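PDB 3LHO: putative hydrolase from Shewanella frigidimarina, which probably acts as an iron-dependent dioxygenase of the 2-oxoadipate dioxygenase/decarboxylase family. Local coordinates for residues 45-50 and 159-164. Residues are numbered along the deposited sequence; the frame is centred on the assembly and turned at random.
With SO4 (sulfate ion), chain C; PEG (di(hydroxyethyl)ether), chain K.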
# COMPACT_ATOMS: atom_id res chain seq x y z
N ARG A 45 -2.65 4.33 -2.89
CA ARG A 45 -2.01 5.37 -3.72
C ARG A 45 -3.05 6.01 -4.61
O ARG A 45 -3.99 5.37 -5.01
CB ARG A 45 -1.02 4.70 -4.64
CG ARG A 45 0.15 4.07 -3.91
CD ARG A 45 1.10 3.47 -4.89
NE ARG A 45 2.38 3.19 -4.26
CZ ARG A 45 3.48 2.78 -4.88
NH1 ARG A 45 3.49 2.58 -6.18
NH2 ARG A 45 4.59 2.58 -4.17
N THR A 46 -2.84 7.26 -4.99
CA THR A 46 -3.73 7.90 -5.98
C THR A 46 -3.03 9.13 -6.52
O THR A 46 -1.81 9.31 -6.26
CB THR A 46 -5.11 8.25 -5.39
OG1 THR A 46 -6.02 8.61 -6.46
CG2 THR A 46 -5.01 9.38 -4.38
N PHE A 47 -3.74 9.93 -7.32
CA PHE A 47 -3.23 11.23 -7.81
C PHE A 47 -4.00 12.38 -7.20
O PHE A 47 -5.14 12.21 -6.79
CB PHE A 47 -3.40 11.31 -9.33
CG PHE A 47 -2.74 10.19 -10.08
CD1 PHE A 47 -1.39 10.17 -10.26
CD2 PHE A 47 -3.49 9.17 -10.62
CE1 PHE A 47 -0.78 9.15 -10.96
CE2 PHE A 47 -2.89 8.16 -11.32
CZ PHE A 47 -1.53 8.14 -11.48
N ASN A 48 -3.40 13.58 -7.16
CA ASN A 48 -4.10 14.75 -6.63
C ASN A 48 -5.11 15.39 -7.65
O ASN A 48 -5.15 16.60 -7.89
CB ASN A 48 -3.07 15.78 -6.14
CG ASN A 48 -2.34 16.42 -7.29
OD1 ASN A 48 -2.28 15.85 -8.40
ND2 ASN A 48 -1.86 17.62 -7.07
N ILE A 49 -5.94 14.53 -8.24
CA ILE A 49 -6.97 14.94 -9.19
C ILE A 49 -8.28 14.77 -8.37
O ILE A 49 -8.50 13.71 -7.75
CB ILE A 49 -6.95 14.03 -10.45
CG1 ILE A 49 -5.68 14.29 -11.29
CG2 ILE A 49 -8.21 14.23 -11.31
CD1 ILE A 49 -5.43 13.38 -12.44
N ALA A 50 -9.10 15.83 -8.32
CA ALA A 50 -10.25 15.94 -7.40
C ALA A 50 -11.09 14.67 -7.36
O ALA A 50 -11.46 14.12 -6.29
CB ALA A 50 -11.14 17.18 -7.80
N LEU A 159 -2.06 -0.90 -12.42
CA LEU A 159 -2.87 -1.79 -11.53
C LEU A 159 -4.14 -1.14 -10.95
O LEU A 159 -5.07 -1.85 -10.51
CB LEU A 159 -1.96 -2.33 -10.42
CG LEU A 159 -0.95 -3.38 -10.94
CD1 LEU A 159 0.12 -3.61 -9.94
CD2 LEU A 159 -1.64 -4.71 -11.29
N GLY A 160 -4.19 0.18 -10.99
CA GLY A 160 -5.34 0.93 -10.53
C GLY A 160 -5.51 0.96 -9.02
O GLY A 160 -4.53 1.11 -8.26
N TYR A 161 -6.76 0.90 -8.59
CA TYR A 161 -7.14 1.08 -7.20
C TYR A 161 -7.22 -0.25 -6.51
O TYR A 161 -8.23 -0.96 -6.61
CB TYR A 161 -8.44 1.92 -7.08
CG TYR A 161 -8.12 3.34 -7.45
CD1 TYR A 161 -7.36 4.12 -6.63
CD2 TYR A 161 -8.45 3.85 -8.71
CE1 TYR A 161 -7.01 5.37 -6.97
CE2 TYR A 161 -8.04 5.14 -9.08
CZ TYR A 161 -7.36 5.88 -8.21
OH TYR A 161 -6.94 7.14 -8.58
N ARG A 162 -6.14 -0.61 -5.84
CA ARG A 162 -5.98 -1.90 -5.15
C ARG A 162 -4.93 -1.66 -4.06
O ARG A 162 -4.17 -0.68 -4.13
CB ARG A 162 -5.50 -3.04 -6.09
CG ARG A 162 -6.23 -3.16 -7.38
CD ARG A 162 -5.65 -4.21 -8.29
NE ARG A 162 -5.93 -5.57 -7.83
CZ ARG A 162 -5.72 -6.68 -8.54
NH1 ARG A 162 -5.25 -6.64 -9.78
NH2 ARG A 162 -5.98 -7.87 -7.99
N ALA A 163 -4.88 -2.48 -3.02
CA ALA A 163 -3.84 -2.22 -1.95
C ALA A 163 -2.47 -2.32 -2.56
O ALA A 163 -2.20 -3.24 -3.33
CB ALA A 163 -3.98 -3.22 -0.77
N ASN A 164 -1.59 -1.37 -2.24
CA ASN A 164 -0.20 -1.48 -2.65
C ASN A 164 0.54 -2.47 -1.77
O ASN A 164 1.35 -3.25 -2.28
CB ASN A 164 0.51 -0.13 -2.60
CG ASN A 164 2.02 -0.22 -2.96
OD1 ASN A 164 2.86 -0.29 -2.08
ND2 ASN A 164 2.35 -0.25 -4.26
S SO4 C . -9.03 18.46 -10.86
O1 SO4 C . -10.35 17.82 -10.85
O2 SO4 C . -8.22 18.06 -9.71
O3 SO4 C . -8.37 18.13 -12.13
O4 SO4 C . -9.24 19.91 -10.74
C1 PEG K . 6.61 6.95 0.09
O1 PEG K . 7.12 6.97 1.41
C2 PEG K . 5.90 5.62 -0.09
O2 PEG K . 5.51 5.44 -1.45
C3 PEG K . 4.16 4.97 -1.56
C4 PEG K . 3.95 3.68 -0.76
O4 PEG K . 2.75 3.06 -1.22
O HOH W 1 -3.67 2.91 -6.44
O HOH W 2 -4.18 2.11 -3.92
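Arg45 and Asn164 bring the end of strand 39-47 and the loop before strand 165-169 to their nearest backbone approach, 7.2 Å between CA atoms, with the directions of the touching parts 132° apart. Two waters lie between the main chains. Water 1 bridges Arg45 O and Gly160 O, while water 2 accepts from Arg45 N and is hydrogen-bonded to Arg162 O, at 2.9 and 2.8 Å. Further along, the Tyr161 ring reaches the strand edge-on, and its OH donates to Thr46 OG1 over 2.7 Å. The threonine oxygen is also hydrogen-bonded to Val52 O, so the tyrosine is tied to the loop after the strand as well. At the other end, Asn164 lays its amide almost flat on the Arg45 guanidinium: the planes are 15° apart, and ND2 sits 3.3 Å above the guanidinium centre. This is stacking between two donors, not a hydrogen bond. Arg45 instead sends its NE hydrogen to O4 of a di(hydroxyethyl)ether molecule, probably from the crystallisation liquor (3.1 Å, 165°), which in turn reaches Asn164 OD1 by a weak bond; Trp155 adds a cation-pi contact. An alanine at Arg45 would probably leave one face of the Asn164 amide without its stacked partner and the ether O4 without its donor. The chemistry thus joins strand 39-47 to the loop that runs into its antiparallel neighbour 165-169 through one direct side-chain bond, bridging water and a flat stack, next to the metal site: Asn164 directly precedes His165, which binds the nickel with His41 and Glu235.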